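Local coordinates for protein RNA polymerase sigma factor (Bartonella quintana, PDB 5UXX) that probably acts as an ECF-type sigma factor of the sigma-70 family, binding promoter DNA and directing RNA polymerase to start transcription, at residues 34-39 against 63-68; 42-47 against 59-64. All coordinates share one frame; numbering follows the deposited sequence. Where two conformers were deposited one is given.

Interaction 1 of 2, residues 34-39 against 63-68; sequences EDLVQD and TILRNE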
loop_
_atom_site.group_PDB
_atom_site.type_symbol
_atom_site.label_atom_id
_atom_site.label_comp_id
_atom_site.label_asym_id
_atom_site.label_seq_id
_atom_site.Cartn_x
_atom_site.Cartn_y
_atom_site.Cartn_z
ATOM N N GLU A 34 -4.345 4.509 9.004
ATOM C CA GLU A 34 -5.050 3.442 9.703
ATOM C C GLU A 34 -6.556 3.488 9.438
ATOM O O GLU A 34 -7.215 2.449 9.376
ATOM C CB GLU A 34 -4.784 3.543 11.209
ATOM C CG GLU A 34 -3.444 2.968 11.665
ATOM C CD GLU A 34 -3.344 1.458 11.552
ATOM O OE1 GLU A 34 -4.327 0.807 11.140
ATOM O OE2 GLU A 34 -2.266 0.919 11.880
ATOM N N ASP A 35 -7.091 4.693 9.274
ATOM C CA ASP A 35 -8.496 4.877 8.912
ATOM C C ASP A 35 -8.775 4.418 7.486
ATOM O O ASP A 35 -9.871 3.954 7.173
ATOM C CB ASP A 35 -8.909 6.340 9.080
ATOM C CG ASP A 35 -9.029 6.746 10.535
ATOM O OD1 ASP A 35 -9.123 5.849 11.397
ATOM O OD2 ASP A 35 -9.029 7.964 10.815
ATOM N N LEU A 36 -7.772 4.565 6.626
ATOM C CA LEU A 36 -7.869 4.147 5.234
ATOM C C LEU A 36 -8.120 2.646 5.119
ATOM O O LEU A 36 -8.917 2.202 4.292
ATOM C CB LEU A 36 -6.595 4.528 4.481
ATOM C CG LEU A 36 -6.591 4.362 2.961
ATOM C CD1 LEU A 36 -7.733 5.140 2.333
ATOM C CD2 LEU A 36 -5.256 4.809 2.394
ATOM N N VAL A 37 -7.436 1.871 5.953
ATOM C CA VAL A 37 -7.623 0.426 5.988
ATOM C C VAL A 37 -9.028 0.081 6.474
ATOM O O VAL A 37 -9.695 -0.789 5.912
ATOM C CB VAL A 37 -6.586 -0.253 6.902
ATOM C CG1 VAL A 37 -6.815 -1.756 6.942
ATOM C CG2 VAL A 37 -5.178 0.058 6.426
ATOM N N GLN A 38 -9.463 0.770 7.524
ATOM C CA GLN A 38 -10.793 0.575 8.091
ATOM C C GLN A 38 -11.890 0.782 7.047
ATOM O O GLN A 38 -12.795 -0.041 6.916
ATOM C CB GLN A 38 -11.007 1.521 9.276
ATOM C CG GLN A 38 -12.177 1.147 10.165
ATOM C CD GLN A 38 -12.190 1.923 11.467
ATOM O OE1 GLN A 38 -11.577 1.513 12.453
ATOM N NE2 GLN A 38 -12.892 3.050 11.478
ATOM N N ASP A 39 -11.801 1.884 6.308
ATOM C CA ASP A 39 -12.780 2.195 5.272
ATOM C C ASP A 39 -12.761 1.153 4.158
ATOM O O ASP A 39 -13.800 0.813 3.597
ATOM C CB ASP A 39 -12.525 3.586 4.688
ATOM C CG ASP A 39 -12.765 4.696 5.694
ATOM O OD1 ASP A 39 -13.469 4.452 6.697
ATOM O OD2 ASP A 39 -12.251 5.814 5.481
ATOM N N THR A 63 -7.010 -2.492 -4.836
ATOM C CA THR A 63 -7.672 -1.562 -5.744
ATOM C C THR A 63 -8.649 -0.662 -4.992
ATOM O O THR A 63 -8.714 0.543 -5.239
ATOM C CB THR A 63 -8.426 -2.307 -6.862
ATOM O OG1 THR A 63 -7.519 -3.167 -7.561
ATOM C CG2 THR A 63 -9.041 -1.319 -7.844
ATOM N N ILE A 64 -9.407 -1.253 -4.075
ATOM C CA ILE A 64 -10.360 -0.498 -3.268
ATOM C C ILE A 64 -9.651 0.533 -2.393
ATOM O O ILE A 64 -10.068 1.690 -2.325
ATOM C CB ILE A 64 -11.201 -1.429 -2.375
ATOM C CG1 ILE A 64 -12.067 -2.352 -3.237
ATOM C CG2 ILE A 64 -12.070 -0.620 -1.423
ATOM C CD1 ILE A 64 -12.846 -3.379 -2.442
ATOM N N LEU A 65 -8.571 0.113 -1.741
ATOM C CA LEU A 65 -7.808 1.004 -0.873
ATOM C C LEU A 65 -7.145 2.117 -1.677
ATOM O O LEU A 65 -7.177 3.281 -1.278
ATOM C CB LEU A 65 -6.753 0.221 -0.083
ATOM C CG LEU A 65 -6.056 0.966 1.063
ATOM C CD1 LEU A 65 -5.784 0.027 2.226
ATOM C CD2 LEU A 65 -4.759 1.615 0.599
ATOM N N ARG A 66 -6.538 1.750 -2.803
ATOM C CA ARG A 66 -5.895 2.721 -3.682
ATOM C C ARG A 66 -6.860 3.812 -4.136
ATOM O O ARG A 66 -6.540 4.999 -4.080
ATOM C CB ARG A 66 -5.306 2.023 -4.910
ATOM C CG ARG A 66 -5.085 2.965 -6.079
ATOM C CD ARG A 66 -5.164 2.254 -7.416
ATOM N NE ARG A 66 -5.444 3.192 -8.501
ATOM C CZ ARG A 66 -4.514 3.864 -9.172
ATOM N NH1 ARG A 66 -3.233 3.705 -8.875
ATOM N NH2 ARG A 66 -4.866 4.696 -10.142
ATOM N N ASN A 67 -8.050 3.404 -4.563
ATOM C CA ASN A 67 -9.023 4.343 -5.102
ATOM C C ASN A 67 -9.617 5.223 -4.013
ATOM O O ASN A 67 -9.905 6.398 -4.241
ATOM C CB ASN A 67 -10.135 3.596 -5.842
ATOM C CG ASN A 67 -9.675 3.045 -7.178
ATOM O OD1 ASN A 67 -8.783 3.603 -7.819
ATOM N ND2 ASN A 67 -10.282 1.944 -7.607
ATOM N N GLU A 68 -9.796 4.650 -2.828
ATOM C CA GLU A 68 -10.285 5.412 -1.689
ATOM C C GLU A 68 -9.246 6.435 -1.251
ATOM O O GLU A 68 -9.588 7.550 -0.863
ATOM C CB GLU A 68 -10.645 4.481 -0.527
ATOM C CG GLU A 68 -11.043 5.203 0.754
ATOM C CD GLU A 68 -12.303 6.040 0.599
ATOM O OE1 GLU A 68 -13.083 5.790 -0.343
ATOM O OE2 GLU A 68 -12.511 6.955 1.425
#
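L36 and L65 carry the apolar half of this contact between two helical segments whose local axes approach to 9.5 Å, their N-to-C directions 125° apart. The two side chains meet crosswise at about a right angle: the CD2 methyls of L36 and L65 lie 3.7 Å apart, and L36 CG is 3.9 Å from L65 CG. Neither side chain sets out straight at the other helix. In both, CG is anti to the backbone N (chi1 -171° in L36, -169° in L65), a turn that brings the branched ends together. The other methyl of L65, CD1, lies 4.2 Å from V37 CG2, while V37 itself faces helix 7-26, where L16 and A23 receive it; L19 and F22 of that helix also pack on L65. Branched aliphatic residues suit this three-helix junction because they fill it without polar atoms to satisfy.

The polar half lies toward D39 and E68. E68 first uses its aliphatic part, CG resting 3.7 Å from L36 CD1 as the two chains slide past each other in opposite directions. Its carboxylate then comes near that of D39, with D39 OD2 and E68 OE2 4.2 Å apart. No hydrogen bond spans the contact, so its cohesion is essentially hydrophobic; the neighbouring acids probably disfavour each other somewhat, which the weak, long ion pair of E68 with K43 may ease.

Interaction 2 of 2, residues 42-47 against 59-64; sequences MKAWAK and AWLFTI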
loop_
_atom_site.group_PDB
_atom_site.type_symbol
_atom_site.label_atom_id
_atom_site.label_comp_id
_atom_site.label_asym_id
_atom_site.label_seq_id
_atom_site.Cartn_x
_atom_site.Cartn_y
_atom_site.Cartn_z
HETATM N N MSE A 42 -14.597 -2.018 5.268
HETATM C CA MSE A 42 -16.043 -1.832 5.262
HETATM C C MSE A 42 -16.613 -1.885 3.848
HETATM O O MSE A 42 -17.682 -2.457 3.628
HETATM C CB MSE A 42 -16.417 -0.509 5.933
HETATM C CG MSE A 42 -16.523 -0.599 7.447
HETATM SE SE MSE A 42 -17.006 1.092 8.287
HETATM C CE MSE A 42 -15.369 2.085 7.930
ATOM N N LYS A 43 -15.899 -1.297 2.894
ATOM C CA LYS A 43 -16.340 -1.298 1.503
ATOM C C LYS A 43 -16.206 -2.684 0.881
ATOM O O LYS A 43 -17.068 -3.115 0.117
ATOM C CB LYS A 43 -15.548 -0.277 0.685
ATOM C CG LYS A 43 -15.801 1.166 1.086
ATOM C CD LYS A 43 -14.995 2.127 0.226
ATOM C CE LYS A 43 -15.101 3.551 0.746
ATOM N NZ LYS A 43 -16.501 4.053 0.725
ATOM N N ALA A 44 -15.121 -3.375 1.213
ATOM C CA ALA A 44 -14.869 -4.705 0.675
ATOM C C ALA A 44 -15.900 -5.708 1.179
ATOM O O ALA A 44 -16.319 -6.601 0.445
ATOM C CB ALA A 44 -13.466 -5.165 1.035
ATOM N N TRP A 45 -16.305 -5.556 2.435
ATOM C CA TRP A 45 -17.308 -6.439 3.017
ATOM C C TRP A 45 -18.657 -6.260 2.330
ATOM O O TRP A 45 -19.388 -7.225 2.116
ATOM C CB TRP A 45 -17.446 -6.191 4.519
ATOM C CG TRP A 45 -18.230 -7.257 5.219
ATOM C CD1 TRP A 45 -19.582 -7.296 5.394
ATOM C CD2 TRP A 45 -17.713 -8.451 5.818
ATOM N NE1 TRP A 45 -19.938 -8.435 6.074
ATOM C CE2 TRP A 45 -18.808 -9.162 6.346
ATOM C CE3 TRP A 45 -16.428 -8.985 5.963
ATOM C CZ2 TRP A 45 -18.660 -10.378 7.008
ATOM C CZ3 TRP A 45 -16.283 -10.194 6.622
ATOM C CH2 TRP A 45 -17.393 -10.876 7.136
ATOM N N ALA A 46 -18.984 -5.018 1.991
ATOM C CA ALA A 46 -20.243 -4.723 1.321
ATOM C C ALA A 46 -20.234 -5.198 -0.131
ATOM O O ALA A 46 -21.256 -5.647 -0.648
ATOM C CB ALA A 46 -20.539 -3.231 1.388
ATOM N N LYS A 47 -19.078 -5.105 -0.782
ATOM C CA LYS A 47 -18.964 -5.475 -2.191
ATOM C C LYS A 47 -18.403 -6.879 -2.396
ATOM O O LYS A 47 -18.054 -7.252 -3.516
ATOM C CB LYS A 47 -18.073 -4.473 -2.927
ATOM C CG LYS A 47 -18.510 -3.025 -2.808
ATOM C CD LYS A 47 -17.382 -2.087 -3.216
ATOM C CE LYS A 47 -17.194 -2.059 -4.724
ATOM N NZ LYS A 47 -15.868 -1.497 -5.111
ATOM N N ALA A 59 -5.327 -8.197 -5.117
ATOM C CA ALA A 59 -5.380 -7.104 -6.080
ATOM C C ALA A 59 -6.724 -6.385 -6.014
ATOM O O ALA A 59 -6.799 -5.168 -6.184
ATOM C CB ALA A 59 -5.125 -7.623 -7.487
ATOM N N TRP A 60 -7.782 -7.151 -5.770
ATOM C CA TRP A 60 -9.124 -6.598 -5.634
ATOM C C TRP A 60 -9.205 -5.678 -4.420
ATOM O O TRP A 60 -9.783 -4.592 -4.486
ATOM C CB TRP A 60 -10.154 -7.726 -5.520
ATOM C CG TRP A 60 -11.578 -7.262 -5.505
ATOM C CD1 TRP A 60 -12.305 -6.813 -6.568
ATOM C CD2 TRP A 60 -12.455 -7.212 -4.371
ATOM N NE1 TRP A 60 -13.576 -6.482 -6.169
ATOM C CE2 TRP A 60 -13.695 -6.718 -4.824
ATOM C CE3 TRP A 60 -12.311 -7.534 -3.018
ATOM C CZ2 TRP A 60 -14.783 -6.538 -3.973
ATOM C CZ3 TRP A 60 -13.394 -7.356 -2.175
ATOM C CH2 TRP A 60 -14.613 -6.862 -2.655
ATOM N N LEU A 61 -8.615 -6.120 -3.314
ATOM C CA LEU A 61 -8.617 -5.355 -2.072
ATOM C C LEU A 61 -7.740 -4.112 -2.175
ATOM O O LEU A 61 -8.120 -3.035 -1.716
ATOM C CB LEU A 61 -8.151 -6.233 -0.909
ATOM C CG LEU A 61 -9.113 -7.353 -0.505
ATOM C CD1 LEU A 61 -8.458 -8.303 0.483
ATOM C CD2 LEU A 61 -10.386 -6.769 0.079
ATOM N N PHE A 62 -6.563 -4.269 -2.777
ATOM C CA PHE A 62 -5.633 -3.159 -2.953
ATOM C C PHE A 62 -6.225 -2.074 -3.848
ATOM O O PHE A 62 -5.973 -0.887 -3.646
ATOM C CB PHE A 62 -4.308 -3.652 -3.536
ATOM C CG PHE A 62 -3.330 -4.145 -2.503
ATOM C CD1 PHE A 62 -3.721 -5.044 -1.523
ATOM C CD2 PHE A 62 -2.014 -3.711 -2.518
ATOM C CE1 PHE A 62 -2.820 -5.497 -0.576
ATOM C CE2 PHE A 62 -1.107 -4.162 -1.574
ATOM C CZ PHE A 62 -1.511 -5.055 -0.603
ATOM N N THR A 63 -7.010 -2.492 -4.836
ATOM C CA THR A 63 -7.672 -1.562 -5.744
ATOM C C THR A 63 -8.649 -0.662 -4.992
ATOM O O THR A 63 -8.714 0.543 -5.239
ATOM C CB THR A 63 -8.426 -2.307 -6.862
ATOM O OG1 THR A 63 -7.519 -3.167 -7.561
ATOM C CG2 THR A 63 -9.041 -1.319 -7.844
ATOM N N ILE A 64 -9.407 -1.253 -4.075
ATOM C CA ILE A 64 -10.360 -0.498 -3.268
ATOM C C ILE A 64 -9.651 0.533 -2.393
ATOM O O ILE A 64 -10.068 1.690 -2.325
ATOM C CB ILE A 64 -11.201 -1.429 -2.375
ATOM C CG1 ILE A 64 -12.067 -2.352 -3.237
ATOM C CG2 ILE A 64 -12.070 -0.620 -1.423
ATOM C CD1 ILE A 64 -12.846 -3.379 -2.442
#
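W60, I64 and A44 bury the most surface here, and the small A44 sits among the larger two. Its CB touches three side chains, 3.6 Å from L61 CD2, 3.9 Å from W60 CZ3 and 4.0 Å from I64 CD1; a single methyl suits a position so closely surrounded. L12 and V15 of helix 7-26 pack on L61 in turn. The CD1 methyl of I64 also covers one face of the W60 indole, 3.8 Å above the plane and offset toward the rim.

The six-membered end of W60 reaches the last turn of helix 33-46, because CG stands anti to the backbone N (chi1 -175°). A44 O lies in the ring plane at its edge, 3.5 Å from W60 CH2, while K47 O approaches W60 CZ2 obliquely at 3.4 Å. F51 meets the indole edge-to-face. Lysines suit the exposed border of the contact, where their aliphatic stems can pack: K47 sets CB beside CZ2 and bends so that NZ comes 4.3 Å from I64 CG1, whereas K43 brings CB to I64 CG2 and its end leads away. Such an obliquely packed helix pair belongs to the all-helical fold of sigma-70 region 2.

Interactions 1 and 2 are successive parts of one interface between helix 33-46 and helix 57-81, with centres about 8 Å apart. Along the chain come 34-39, 42-47, 59-64 and 63-68; the order is reversed on the second helix, with 59-64 and 63-68 overlapping at T63 and I64, as expected where the helices run in broadly opposed directions, oblique to each other. The two contacts touch through E68 OE1 and K43 CE, 3.2 Å apart. Interaction 1 is the more buried, whereas interaction 2 lies nearer the loop between the helices. Together with helix 7-26 they join much of region 2 into one helical unit.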